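Local coordinates for protein ribonucleoside-diphosphate reductase (Sulfolobus acidocaldarius DSM 639, PDB 6QRZ) that is an R2-like ligand-binding oxidase holding a manganese-iron cofactor in a ferritin-like helical fold, and possibly has ribonucleotide reductase activity, at residues 205-210 with 277-282; 102-107 with 114-119; 241-246 with 300-305; 60-65 with 218-223. One frame throughout, in Å; residues are numbered along the deposited sequence.

Contact 1 (205-210 with 277-282); sequences KHIFNS and FGLTPD
Ile207, on helix 192-211 of the ferritin-like helical fold, rests against one face of the Phe277 ring, which belongs to the loop leading into helix 281-301. Packing is tight here because three carbons of the isoleucine share the ring: Ile207 CG1 lies 3.6 Å from Phe277 CG, Ile207 CG2 sits above Phe277 CD1 and CE1, and Ile207 CD1 comes to within 3.7 Å of Phe277 CD2. The methyl CG2 of Ile207 stands 3.9 Å from the centroid of the Phe277 ring and 25° off its normal, the geometry of a CH-pi contact. With chi2 at 179°, the outer chain of Ile207 is extended, which carries CD1 along to the CD2 side of the ring. Helix 76-98 backs this part, Ile85 touching Ile207 and Tyr81 touching both Phe277 and Leu279. Putting an alanine in place of Phe277 would probably open a gap beside helix 192-211 and deprive the Ile207 methyls of the surface they lie on. The looser side is at His206, which is partly exposed and whose ring meets Phe283. No hydrogen bond spans the two segments, and His206 joins in chiefly through CB, 3.8 Å from Leu279 CD2.

Contact 2 (102-107 with 114-119); sequences PLISTM and EDVIYL
Met107 reaches from helix 100-109 onto three residues of helix 113-139, and its atoms can be taken in order. Met107 CB lies 3.6 Å from Val116 CG2. The next carbon, Met107 CG, is beside the backbone N and meets Leu119 CD1 at 3.6 Å, with Asp115 CB a little farther off. The chain then bends at chi2 (-59°), which brings Met107 SD alongside Asp115, 3.8 Å from Asp115 OD2, and the terminal CE also borders that oxygen. The charge of this carboxylate is paired by a salt bridge from OD2 to NE of Arg112, in the turn between the helices, so the thioether is a neighbour of the ion pair and not its mate. The two helices form an antiparallel helical hairpin, with segment axes 8.9 Å apart at closest approach and N-to-C directions 160° apart; farther along, helix 113-139 supplies the metal ligands Glu126 and His129. Leu119 points into the interface between the helices: its CD1 touches Leu103 CG at 3.6 Å, the two leucine side chains crossing at about a right angle. Ile104 slides past Leu119 in the opposite direction, CG1 3.9 Å from Leu119 CB and CD1 3.5 Å from the carbonyl O of Leu119. An alanine at Ile104 is likely to leave Leu119 CB and Val116 CG1 without their apolar neighbour and open a gap close to the subunit interface. On that side Ile104 packs on Thr101 of the second subunit, while its CG2 lies 4.1 Å from Val116 CG1.

Contact 3 (241-246 with 300-305); sequences RLIVEN and ERALKM
Apolar packing of Ile243 and Val244 against Ala302, Leu303 and Met305 joins the C-terminal end of helix 215-245 to the segment in which the chain leaves helix 281-301, at the periphery of the bundle. No hydrogen bond crosses; the contact rests on carbon-carbon approaches and on a methyl set against two backbone carbonyls. Ile243 and Ala302 have CA atoms 6.0 Å apart, close enough for Ile243 CB to meet Ala302 CB at 3.8 Å; the small alanine side chain allows this approach. From the same isoleucine, CG2 stands anti to the backbone N and also reaches the end of Leu303, with Leu303 CD2 3.6 Å from Ile243 CG2 and the two side chains crossing at a slant. Leu303 itself starts off away from the helix, and its outer carbons come back to it. Val244 makes a different kind of contact. Its CG1, placed beside the backbone N by chi1 of -59°, lies 3.6 Å from the carbonyl oxygen of Ala302 and equally near the O of Met305, while the nearest Met305 side-chain atom, CB, is 4.2 Å from Val244 CG1. Arg241 sets out away from this segment; its NH1 forms a salt bridge with Glu110 and a weak one with Glu245. Helix 247-261 completes the surroundings: Ile250 packs on Ile243, and Tyr251 touches Leu303 and hydrogen-bonds Glu300. Between Ala302 and Met305 the chain makes a type II beta turn, with Lys304 at positive phi (59°) and a weak 3.4 Å bond from Met305 N to Ala302 O; such turns characteristically reverse a chain, here beside a neighbouring helix end.

Contact 4 (60-65 with 218-223); sequences AKIDFS and SKTVNL
The hydroxyl OG1 of Thr220 is held on its own helix, by a hydrogen bond to the carbonyl O of Gly216, and carbons of the 60-65 loop also lie against it. Ile62 CD1 and Phe64 CZ each lie 3.5 Å from Thr220 OG1, and Ile62 CG2 is 3.6 Å from the same oxygen. The phenyl ring meets it obliquely, and both the isoleucine and the phenylalanine cross the threonine at about a right angle. Ile62 contributes the largest share of the loop's side of the contact. Its extended chain (chi2 178°) puts CD1 against both Thr220 and Leu223, with Ile62 CD1 3.8 Å from Leu223 CD1. Nearer its base, Ile62 CG1 packs 3.9 Å from Lys219 CG; the lysine chain bends at chi2 (67°) and its end leads away from the loop. Trp57 touches both Ile62 and Leu223, and Ala132 of helix 113-139 touches Thr220. The loop is shaped locally by an Asx turn in which Asp63 OD1 accepts from Ser65 N at 3.1 Å, the donor coming from above the carboxylate plane. No hydrogen bond joins the two segments, and the loop is held to helix 215-245 by apolar contact; the bond to Gly216 O gives the Thr220 hydroxyl a polar partner on its own helix, which is consistent with its lying against carbons of the loop.

How the contacts relate
Helix 215-245 carries a segment of two of the contacts: contact 4 near its start and contact 3 at its end, their centres 38 Å apart on opposite sides of the chain's centre. Between them lie its metal ligands, Glu228, shared by manganese and iron, and His231 on iron. The Thr220 side chain of contact 4 is about 10 Å from the manganese, and the Leu119 side chain of contact 2 about 10 Å from the iron. Contact 1 adjoins contact 4, with Phe208 CE2 3.6 Å from Val221 CG2, and shares helix 281-301 with contact 3. Contact 2 meets contact 3 where Met107 CE lies 3.4 Å from Arg241 NH2.

Contact 1 (205-210 with 277-282)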
loop_
_atom_site.group_PDB
_atom_site.type_symbol
_atom_site.label_atom_id
_atom_site.label_comp_id
_atom_site.label_asym_id
_atom_site.label_seq_id
_atom_site.Cartn_x
_atom_site.Cartn_y
_atom_site.Cartn_z
ATOM N N LYS A 205 -27.732 -0.814 -0.776
ATOM C CA LYS A 205 -28.489 -0.247 -1.888
ATOM C C LYS A 205 -29.960 -0.071 -1.528
ATOM O O LYS A 205 -30.580 0.935 -1.897
ATOM C CB LYS A 205 -28.336 -1.134 -3.124
ATOM C CG LYS A 205 -29.147 -0.687 -4.328
ATOM C CD LYS A 205 -28.968 -1.646 -5.493
ATOM C CE LYS A 205 -29.771 -1.204 -6.706
ATOM N NZ LYS A 205 -29.323 0.118 -7.226
ATOM N N HIS A 206 -30.537 -1.033 -0.807
ATOM C CA HIS A 206 -31.942 -0.965 -0.423
ATOM C C HIS A 206 -32.177 -0.137 0.832
ATOM O O HIS A 206 -33.326 0.229 1.106
ATOM C CB HIS A 206 -32.501 -2.378 -0.224
ATOM C CG HIS A 206 -32.419 -3.236 -1.448
ATOM N ND1 HIS A 206 -33.193 -3.015 -2.566
ATOM C CD2 HIS A 206 -31.655 -4.319 -1.728
ATOM C CE1 HIS A 206 -32.908 -3.921 -3.484
ATOM N NE2 HIS A 206 -31.976 -4.724 -3.001
ATOM N N ILE A 207 -31.132 0.167 1.597
ATOM C CA ILE A 207 -31.283 0.984 2.797
ATOM C C ILE A 207 -31.215 2.469 2.468
ATOM O O ILE A 207 -31.991 3.265 3.003
ATOM C CB ILE A 207 -30.219 0.588 3.841
ATOM C CG1 ILE A 207 -30.508 -0.808 4.397
ATOM C CG2 ILE A 207 -30.151 1.614 4.968
ATOM C CD1 ILE A 207 -29.493 -1.282 5.417
ATOM N N PHE A 208 -30.305 2.863 1.574
ATOM C CA PHE A 208 -30.107 4.280 1.292
ATOM C C PHE A 208 -31.120 4.803 0.280
ATOM O O PHE A 208 -31.563 5.952 0.380
ATOM C CB PHE A 208 -28.684 4.523 0.783
ATOM C CG PHE A 208 -27.611 4.020 1.708
ATOM C CD1 PHE A 208 -27.835 3.925 3.073
ATOM C CD2 PHE A 208 -26.374 3.645 1.210
ATOM C CE1 PHE A 208 -26.849 3.462 3.920
ATOM C CE2 PHE A 208 -25.383 3.181 2.053
ATOM C CZ PHE A 208 -25.622 3.089 3.410
ATOM N N ASN A 209 -31.500 3.976 -0.696
ATOM C CA ASN A 209 -32.375 4.441 -1.765
ATOM C C ASN A 209 -33.845 4.413 -1.365
ATOM O O ASN A 209 -34.619 5.266 -1.810
ATOM C CB ASN A 209 -32.152 3.598 -3.023
ATOM C CG ASN A 209 -32.766 4.219 -4.263
ATOM O OD1 ASN A 209 -33.168 5.383 -4.255
ATOM N ND2 ASN A 209 -32.831 3.446 -5.342
ATOM N N SER A 210 -34.247 3.455 -0.527
ATOM C CA SER A 210 -35.656 3.331 -0.168
ATOM C C SER A 210 -36.068 4.312 0.922
ATOM O O SER A 210 -37.235 4.714 0.974
ATOM C CB SER A 210 -35.962 1.901 0.280
ATOM O OG SER A 210 -35.695 0.973 -0.757
ATOM N N PHE A 277 -35.558 -2.189 7.467
ATOM C CA PHE A 277 -35.355 -1.477 6.205
ATOM C C PHE A 277 -36.116 -2.125 5.050
ATOM O O PHE A 277 -35.744 -1.969 3.885
ATOM C CB PHE A 277 -33.867 -1.364 5.858
ATOM C CG PHE A 277 -33.059 -0.610 6.876
ATOM C CD1 PHE A 277 -33.074 0.774 6.902
ATOM C CD2 PHE A 277 -32.274 -1.283 7.798
ATOM C CE1 PHE A 277 -32.330 1.476 7.834
ATOM C CE2 PHE A 277 -31.524 -0.587 8.735
ATOM C CZ PHE A 277 -31.553 0.795 8.751
ATOM N N GLY A 278 -37.190 -2.850 5.360
ATOM C CA GLY A 278 -37.942 -3.549 4.334
ATOM C C GLY A 278 -37.176 -4.657 3.648
ATOM O O GLY A 278 -37.437 -4.951 2.476
ATOM N N LEU A 279 -36.230 -5.279 4.345
ATOM C CA LEU A 279 -35.413 -6.337 3.772
ATOM C C LEU A 279 -36.033 -7.700 4.047
ATOM O O LEU A 279 -36.529 -7.963 5.145
ATOM C CB LEU A 279 -33.993 -6.288 4.339
ATOM C CG LEU A 279 -33.154 -5.063 3.972
ATOM C CD1 LEU A 279 -31.821 -5.089 4.702
ATOM C CD2 LEU A 279 -32.944 -4.993 2.468
ATOM N N THR A 280 -35.998 -8.564 3.034
ATOM C CA THR A 280 -36.500 -9.927 3.141
ATOM C C THR A 280 -35.342 -10.885 3.353
ATOM O O THR A 280 -34.354 -10.822 2.605
ATOM C CB THR A 280 -37.269 -10.315 1.880
ATOM O OG1 THR A 280 -38.351 -9.396 1.676
ATOM C CG2 THR A 280 -37.827 -11.725 2.002
ATOM N N PRO A 281 -35.407 -11.772 4.351
ATOM C CA PRO A 281 -34.293 -12.711 4.561
ATOM C C PRO A 281 -34.084 -13.669 3.404
ATOM O O PRO A 281 -32.964 -14.160 3.215
ATOM C CB PRO A 281 -34.695 -13.449 5.846
ATOM C CG PRO A 281 -36.179 -13.304 5.919
ATOM C CD PRO A 281 -36.481 -11.953 5.343
ATOM N N ASP A 282 -35.125 -13.951 2.620
ATOM C CA ASP A 282 -34.982 -14.804 1.447
ATOM C C ASP A 282 -34.422 -14.063 0.240
ATOM O O ASP A 282 -34.113 -14.705 -0.770
ATOM C CB ASP A 282 -36.332 -15.428 1.082
ATOM C CG ASP A 282 -36.854 -16.360 2.160
ATOM O OD1 ASP A 282 -36.028 -16.984 2.860
ATOM O OD2 ASP A 282 -38.089 -16.469 2.306
#

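Contact 2 (102-107 with 114-119)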
loop_
_atom_site.group_PDB
_atom_site.type_symbol
_atom_site.label_atom_id
_atom_site.label_comp_id
_atom_site.label_asym_id
_atom_site.label_seq_id
_atom_site.Cartn_x
_atom_site.Cartn_y
_atom_site.Cartn_z
ATOM N N PRO A 102 1.126 -11.351 3.165
ATOM C CA PRO A 102 1.697 -12.561 2.551
ATOM C C PRO A 102 1.499 -12.620 1.049
ATOM O O PRO A 102 2.369 -13.135 0.337
ATOM C CB PRO A 102 0.955 -13.703 3.259
ATOM C CG PRO A 102 0.426 -13.111 4.506
ATOM C CD PRO A 102 0.104 -11.693 4.171
ATOM N N LEU A 103 0.375 -12.107 0.544
ATOM C CA LEU A 103 0.140 -12.115 -0.895
ATOM C C LEU A 103 1.103 -11.180 -1.617
ATOM O O LEU A 103 1.545 -11.475 -2.733
ATOM C CB LEU A 103 -1.311 -11.734 -1.186
ATOM C CG LEU A 103 -1.762 -11.773 -2.646
ATOM C CD1 LEU A 103 -1.481 -13.135 -3.258
ATOM C CD2 LEU A 103 -3.238 -11.430 -2.752
ATOM N N ILE A 104 1.442 -10.050 -0.994
ATOM C CA ILE A 104 2.428 -9.150 -1.583
ATOM C C ILE A 104 3.814 -9.781 -1.545
ATOM O O ILE A 104 4.555 -9.746 -2.534
ATOM C CB ILE A 104 2.405 -7.787 -0.866
ATOM C CG1 ILE A 104 1.043 -7.114 -1.045
ATOM C CG2 ILE A 104 3.511 -6.889 -1.393
ATOM C CD1 ILE A 104 0.914 -5.795 -0.316
ATOM N N SER A 105 4.182 -10.378 -0.407
ATOM C CA SER A 105 5.487 -11.021 -0.300
ATOM C C SER A 105 5.600 -12.218 -1.234
ATOM O O SER A 105 6.686 -12.495 -1.755
ATOM C CB SER A 105 5.747 -11.451 1.144
ATOM O OG SER A 105 7.028 -12.046 1.275
ATOM N N THR A 106 4.497 -12.938 -1.456
ATOM C CA THR A 106 4.520 -14.046 -2.403
ATOM C C THR A 106 4.769 -13.550 -3.821
ATOM O O THR A 106 5.532 -14.163 -4.576
ATOM C CB THR A 106 3.208 -14.828 -2.332
ATOM O OG1 THR A 106 2.995 -15.284 -0.990
ATOM C CG2 THR A 106 3.250 -16.028 -3.265
ATOM N N MET A 107 4.137 -12.436 -4.200
ATOM C CA MET A 107 4.399 -11.839 -5.502
ATOM C C MET A 107 5.811 -11.279 -5.602
ATOM O O MET A 107 6.341 -11.165 -6.712
ATOM C CB MET A 107 3.374 -10.744 -5.796
ATOM C CG MET A 107 1.972 -11.268 -6.026
ATOM S SD MET A 107 1.896 -12.420 -7.410
ATOM C CE MET A 107 0.193 -12.962 -7.309
ATOM N N GLU A 114 4.700 -6.042 -11.175
ATOM C CA GLU A 114 3.451 -5.404 -11.581
ATOM C C GLU A 114 2.318 -5.771 -10.632
ATOM O O GLU A 114 1.511 -4.913 -10.253
ATOM C CB GLU A 114 3.094 -5.796 -13.016
ATOM C CG GLU A 114 4.159 -5.459 -14.047
ATOM C CD GLU A 114 5.230 -6.528 -14.152
ATOM O OE1 GLU A 114 5.098 -7.572 -13.477
ATOM O OE2 GLU A 114 6.202 -6.326 -14.909
ATOM N N ASP A 115 2.241 -7.044 -10.235
ATOM C CA ASP A 115 1.259 -7.445 -9.234
ATOM C C ASP A 115 1.572 -6.825 -7.880
ATOM O O ASP A 115 0.657 -6.463 -7.132
ATOM C CB ASP A 115 1.206 -8.968 -9.130
ATOM C CG ASP A 115 0.508 -9.609 -10.312
ATOM O OD1 ASP A 115 -0.385 -8.962 -10.898
ATOM O OD2 ASP A 115 0.846 -10.760 -10.652
ATOM N N VAL A 116 2.859 -6.693 -7.548
ATOM C CA VAL A 116 3.241 -6.041 -6.298
ATOM C C VAL A 116 2.797 -4.584 -6.303
ATOM O O VAL A 116 2.367 -4.049 -5.275
ATOM C CB VAL A 116 4.758 -6.171 -6.064
ATOM C CG1 VAL A 116 5.176 -5.401 -4.820
ATOM C CG2 VAL A 116 5.154 -7.630 -5.939
ATOM N N ILE A 117 2.879 -3.925 -7.460
ATOM C CA ILE A 117 2.505 -2.516 -7.538
ATOM C C ILE A 117 1.015 -2.338 -7.276
ATOM O O ILE A 117 0.606 -1.423 -6.552
ATOM C CB ILE A 117 2.919 -1.926 -8.898
ATOM C CG1 ILE A 117 4.441 -1.873 -9.015
ATOM C CG2 ILE A 117 2.332 -0.537 -9.080
ATOM C CD1 ILE A 117 4.931 -1.419 -10.371
ATOM N N TYR A 118 0.178 -3.206 -7.850
ATOM C CA TYR A 118 -1.257 -3.079 -7.615
ATOM C C TYR A 118 -1.649 -3.617 -6.244
ATOM O O TYR A 118 -2.373 -2.951 -5.499
ATOM C CB TYR A 118 -2.058 -3.791 -8.705
ATOM C CG TYR A 118 -3.551 -3.650 -8.497
ATOM C CD1 TYR A 118 -4.215 -2.488 -8.867
ATOM C CD2 TYR A 118 -4.292 -4.668 -7.911
ATOM C CE1 TYR A 118 -5.575 -2.347 -8.669
ATOM C CE2 TYR A 118 -5.653 -4.535 -7.708
ATOM C CZ TYR A 118 -6.289 -3.374 -8.092
ATOM O OH TYR A 118 -7.644 -3.239 -7.894
ATOM N N LEU A 119 -1.187 -4.824 -5.899
ATOM C CA LEU A 119 -1.508 -5.395 -4.593
ATOM C C LEU A 119 -1.084 -4.474 -3.460
ATOM O O LEU A 119 -1.672 -4.515 -2.373
ATOM C CB LEU A 119 -0.844 -6.760 -4.430
ATOM C CG LEU A 119 -1.601 -7.932 -5.046
ATOM C CD1 LEU A 119 -0.768 -9.194 -4.977
ATOM C CD2 LEU A 119 -2.926 -8.121 -4.329
#

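Contact 3 (241-246 with 300-305)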
loop_
_atom_site.group_PDB
_atom_site.type_symbol
_atom_site.label_atom_id
_atom_site.label_comp_id
_atom_site.label_asym_id
_atom_site.label_seq_id
_atom_site.Cartn_x
_atom_site.Cartn_y
_atom_site.Cartn_z
ATOM N N ARG A 241 -5.401 -16.539 -13.767
ATOM C CA ARG A 241 -4.014 -16.764 -14.158
ATOM C C ARG A 241 -3.482 -18.073 -13.590
ATOM O O ARG A 241 -2.625 -18.715 -14.205
ATOM C CB ARG A 241 -3.142 -15.593 -13.702
ATOM C CG ARG A 241 -1.691 -15.685 -14.148
ATOM C CD ARG A 241 -0.894 -14.471 -13.704
ATOM N NE ARG A 241 -0.808 -14.367 -12.249
ATOM C CZ ARG A 241 0.146 -14.932 -11.516
ATOM N NH1 ARG A 241 1.098 -15.648 -12.100
ATOM N NH2 ARG A 241 0.149 -14.783 -10.199
ATOM N N LEU A 242 -3.980 -18.487 -12.424
ATOM C CA LEU A 242 -3.567 -19.763 -11.855
ATOM C C LEU A 242 -4.295 -20.935 -12.499
ATOM O O LEU A 242 -3.744 -22.040 -12.566
ATOM C CB LEU A 242 -3.798 -19.762 -10.346
ATOM C CG LEU A 242 -3.009 -18.730 -9.539
ATOM C CD1 LEU A 242 -3.474 -18.729 -8.093
ATOM C CD2 LEU A 242 -1.515 -19.008 -9.625
ATOM N N ILE A 243 -5.527 -20.719 -12.978
ATOM C CA ILE A 243 -6.273 -21.766 -13.675
ATOM C C ILE A 243 -5.847 -21.902 -15.130
ATOM O O ILE A 243 -6.305 -22.820 -15.823
ATOM C CB ILE A 243 -7.786 -21.485 -13.523
ATOM C CG1 ILE A 243 -8.139 -21.289 -12.050
ATOM C CG2 ILE A 243 -8.633 -22.637 -14.042
ATOM C CD1 ILE A 243 -9.602 -20.989 -11.804
ATOM N N VAL A 244 -4.968 -21.031 -15.618
ATOM C CA VAL A 244 -4.381 -21.205 -16.939
ATOM C C VAL A 244 -2.920 -21.634 -16.878
ATOM O O VAL A 244 -2.416 -22.191 -17.865
ATOM C CB VAL A 244 -4.528 -19.933 -17.800
ATOM C CG1 VAL A 244 -5.996 -19.567 -17.964
ATOM C CG2 VAL A 244 -3.747 -18.781 -17.196
ATOM N N GLU A 245 -2.226 -21.402 -15.762
ATOM C CA GLU A 245 -0.858 -21.880 -15.601
ATOM C C GLU A 245 -0.797 -23.269 -14.981
ATOM O O GLU A 245 0.121 -24.038 -15.290
ATOM C CB GLU A 245 -0.051 -20.898 -14.745
ATOM C CG GLU A 245 0.212 -19.553 -15.412
ATOM C CD GLU A 245 0.919 -18.569 -14.494
ATOM O OE1 GLU A 245 1.122 -18.900 -13.306
ATOM O OE2 GLU A 245 1.271 -17.465 -14.960
ATOM N N ASN A 246 -1.761 -23.608 -14.108
ATOM C CA ASN A 246 -1.891 -24.934 -13.508
ATOM C C ASN A 246 -3.389 -25.239 -13.409
ATOM O O ASN A 246 -3.980 -25.268 -12.334
ATOM C CB ASN A 246 -1.210 -25.010 -12.139
ATOM C CG ASN A 246 0.304 -24.986 -12.235
ATOM O OD1 ASN A 246 0.894 -25.628 -13.104
ATOM N ND2 ASN A 246 0.941 -24.244 -11.336
ATOM N N GLU A 300 -14.863 -21.137 -13.617
ATOM C CA GLU A 300 -14.851 -22.141 -14.673
ATOM C C GLU A 300 -14.666 -21.523 -16.051
ATOM O O GLU A 300 -14.302 -22.237 -16.992
ATOM C CB GLU A 300 -16.142 -22.961 -14.628
ATOM C CG GLU A 300 -16.368 -23.670 -13.301
ATOM C CD GLU A 300 -17.630 -24.508 -13.287
ATOM O OE1 GLU A 300 -18.425 -24.407 -14.245
ATOM O OE2 GLU A 300 -17.827 -25.271 -12.317
ATOM N N ARG A 301 -14.908 -20.216 -16.191
ATOM C CA ARG A 301 -14.613 -19.539 -17.449
ATOM C C ARG A 301 -13.128 -19.608 -17.780
ATOM O O ARG A 301 -12.754 -19.666 -18.956
ATOM C CB ARG A 301 -15.072 -18.082 -17.379
ATOM C CG ARG A 301 -14.968 -17.323 -18.692
ATOM C CD ARG A 301 -16.009 -17.805 -19.686
ATOM N NE ARG A 301 -17.369 -17.565 -19.208
ATOM C CZ ARG A 301 -18.465 -17.999 -19.821
ATOM N NH1 ARG A 301 -18.368 -18.703 -20.942
ATOM N NH2 ARG A 301 -19.661 -17.732 -19.315
ATOM N N ALA A 302 -12.270 -19.614 -16.756
ATOM C CA ALA A 302 -10.832 -19.672 -16.973
ATOM C C ALA A 302 -10.376 -21.017 -17.521
ATOM O O ALA A 302 -9.301 -21.092 -18.126
ATOM C CB ALA A 302 -10.090 -19.377 -15.670
ATOM N N LEU A 303 -11.158 -22.073 -17.320
ATOM C CA LEU A 303 -10.768 -23.393 -17.790
ATOM C C LEU A 303 -10.741 -23.442 -19.314
ATOM O O LEU A 303 -11.537 -22.788 -19.995
ATOM C CB LEU A 303 -11.723 -24.454 -17.245
ATOM C CG LEU A 303 -11.535 -24.811 -15.771
ATOM C CD1 LEU A 303 -12.684 -25.666 -15.273
ATOM C CD2 LEU A 303 -10.212 -25.533 -15.572
ATOM N N LYS A 304 -9.798 -24.226 -19.842
ATOM C CA LYS A 304 -9.622 -24.409 -21.283
ATOM C C LYS A 304 -9.355 -23.088 -21.999
ATOM O O LYS A 304 -9.717 -22.919 -23.167
ATOM C CB LYS A 304 -10.827 -25.124 -21.905
ATOM C CG LYS A 304 -11.113 -26.493 -21.305
ATOM C CD LYS A 304 -12.281 -27.170 -22.000
ATOM C CE LYS A 304 -11.992 -27.390 -23.473
ATOM N NZ LYS A 304 -13.122 -28.077 -24.151
ATOM N N MET A 305 -8.721 -22.144 -21.311
ATOM C CA MET A 305 -8.325 -20.872 -21.897
ATOM C C MET A 305 -6.810 -20.818 -22.041
ATOM O O MET A 305 -6.074 -21.287 -21.167
ATOM C CB MET A 305 -8.810 -19.690 -21.051
ATOM C CG MET A 305 -10.240 -19.266 -21.342
ATOM S SD MET A 305 -10.677 -17.705 -20.552
ATOM C CE MET A 305 -12.297 -17.410 -21.261
#

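Contact 4 (60-65 with 218-223)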
loop_
_atom_site.group_PDB
_atom_site.type_symbol
_atom_site.label_atom_id
_atom_site.label_comp_id
_atom_site.label_asym_id
_atom_site.label_seq_id
_atom_site.Cartn_x
_atom_site.Cartn_y
_atom_site.Cartn_z
ATOM N N ALA A 60 -12.075 12.557 3.618
ATOM C CA ALA A 60 -12.256 13.817 4.330
ATOM C C ALA A 60 -13.231 14.736 3.606
ATOM O O ALA A 60 -13.968 15.489 4.254
ATOM C CB ALA A 60 -10.909 14.515 4.519
ATOM N N LYS A 61 -13.253 14.691 2.271
ATOM C CA LYS A 61 -14.190 15.508 1.511
ATOM C C LYS A 61 -15.632 15.052 1.687
ATOM O O LYS A 61 -16.553 15.839 1.446
ATOM C CB LYS A 61 -13.819 15.491 0.026
ATOM C CG LYS A 61 -12.504 16.181 -0.297
ATOM C CD LYS A 61 -12.604 17.684 -0.090
ATOM C CE LYS A 61 -13.647 18.299 -1.009
ATOM N NZ LYS A 61 -13.743 19.776 -0.839
ATOM N N ILE A 62 -15.849 13.804 2.099
ATOM C CA ILE A 62 -17.201 13.302 2.319
ATOM C C ILE A 62 -17.757 13.927 3.591
ATOM O O ILE A 62 -17.209 13.740 4.684
ATOM C CB ILE A 62 -17.210 11.771 2.400
ATOM C CG1 ILE A 62 -16.726 11.166 1.079
ATOM C CG2 ILE A 62 -18.601 11.268 2.745
ATOM C CD1 ILE A 62 -16.661 9.655 1.086
ATOM N N ASP A 63 -18.850 14.674 3.455
ATOM C CA ASP A 63 -19.455 15.374 4.579
ATOM C C ASP A 63 -20.450 14.461 5.285
ATOM O O ASP A 63 -21.341 13.890 4.648
ATOM C CB ASP A 63 -20.148 16.654 4.105
ATOM C CG ASP A 63 -20.520 17.577 5.251
ATOM O OD1 ASP A 63 -20.198 17.252 6.412
ATOM O OD2 ASP A 63 -21.134 18.633 4.986
ATOM N N PHE A 64 -20.293 14.328 6.603
ATOM C CA PHE A 64 -21.174 13.511 7.428
ATOM C C PHE A 64 -22.052 14.357 8.345
ATOM O O PHE A 64 -22.571 13.847 9.343
ATOM C CB PHE A 64 -20.358 12.517 8.258
ATOM C CG PHE A 64 -19.586 11.522 7.439
ATOM C CD1 PHE A 64 -20.130 10.287 7.134
ATOM C CD2 PHE A 64 -18.310 11.817 6.987
ATOM C CE1 PHE A 64 -19.422 9.367 6.383
ATOM C CE2 PHE A 64 -17.596 10.899 6.236
ATOM C CZ PHE A 64 -18.154 9.672 5.935
ATOM N N SER A 65 -22.230 15.641 8.027
ATOM C CA SER A 65 -22.949 16.539 8.924
ATOM C C SER A 65 -24.452 16.290 8.927
ATOM O O SER A 65 -25.126 16.678 9.888
ATOM C CB SER A 65 -22.663 17.995 8.554
ATOM O OG SER A 65 -23.055 18.272 7.221
ATOM N N SER A 218 -23.755 7.127 1.810
ATOM C CA SER A 218 -24.051 6.741 0.433
ATOM C C SER A 218 -22.922 7.152 -0.502
ATOM O O SER A 218 -22.534 6.388 -1.393
ATOM C CB SER A 218 -25.374 7.362 -0.015
ATOM O OG SER A 218 -26.446 6.922 0.799
ATOM N N LYS A 219 -22.386 8.362 -0.317
ATOM C CA LYS A 219 -21.194 8.762 -1.054
ATOM C C LYS A 219 -20.012 7.874 -0.693
ATOM O O LYS A 219 -19.177 7.556 -1.547
ATOM C CB LYS A 219 -20.872 10.231 -0.773
ATOM C CG LYS A 219 -19.664 10.773 -1.523
ATOM C CD LYS A 219 -19.918 10.826 -3.021
ATOM C CE LYS A 219 -18.733 11.428 -3.762
ATOM N NZ LYS A 219 -18.958 11.470 -5.235
ATOM N N THR A 220 -19.931 7.453 0.571
ATOM C CA THR A 220 -18.854 6.566 0.996
ATOM C C THR A 220 -18.974 5.198 0.333
ATOM O O THR A 220 -17.994 4.669 -0.202
ATOM C CB THR A 220 -18.859 6.430 2.520
ATOM O OG1 THR A 220 -18.688 7.719 3.118
ATOM C CG2 THR A 220 -17.741 5.510 2.979
ATOM N N VAL A 221 -20.176 4.617 0.347
ATOM C CA VAL A 221 -20.366 3.276 -0.204
ATOM C C VAL A 221 -20.155 3.280 -1.713
ATOM O O VAL A 221 -19.482 2.401 -2.264
ATOM C CB VAL A 221 -21.756 2.735 0.173
ATOM C CG1 VAL A 221 -22.042 1.437 -0.569
ATOM C CG2 VAL A 221 -21.850 2.522 1.674
ATOM N N ASN A 222 -20.728 4.270 -2.406
ATOM C CA ASN A 222 -20.567 4.347 -3.855
ATOM C C ASN A 222 -19.105 4.494 -4.252
ATOM O O ASN A 222 -18.709 4.054 -5.339
ATOM C CB ASN A 222 -21.389 5.507 -4.418
ATOM C CG ASN A 222 -22.873 5.205 -4.455
ATOM O OD1 ASN A 222 -23.283 4.070 -4.701
ATOM N ND2 ASN A 222 -23.690 6.223 -4.210
ATOM N N LEU A 223 -18.290 5.105 -3.392
ATOM C CA LEU A 223 -16.860 5.188 -3.655
ATOM C C LEU A 223 -16.128 3.925 -3.219
ATOM O O LEU A 223 -15.107 3.569 -3.817
ATOM C CB LEU A 223 -16.271 6.415 -2.958
ATOM C CG LEU A 223 -16.710 7.773 -3.515
ATOM C CD1 LEU A 223 -16.248 8.905 -2.610
ATOM C CD2 LEU A 223 -16.193 7.970 -4.931
#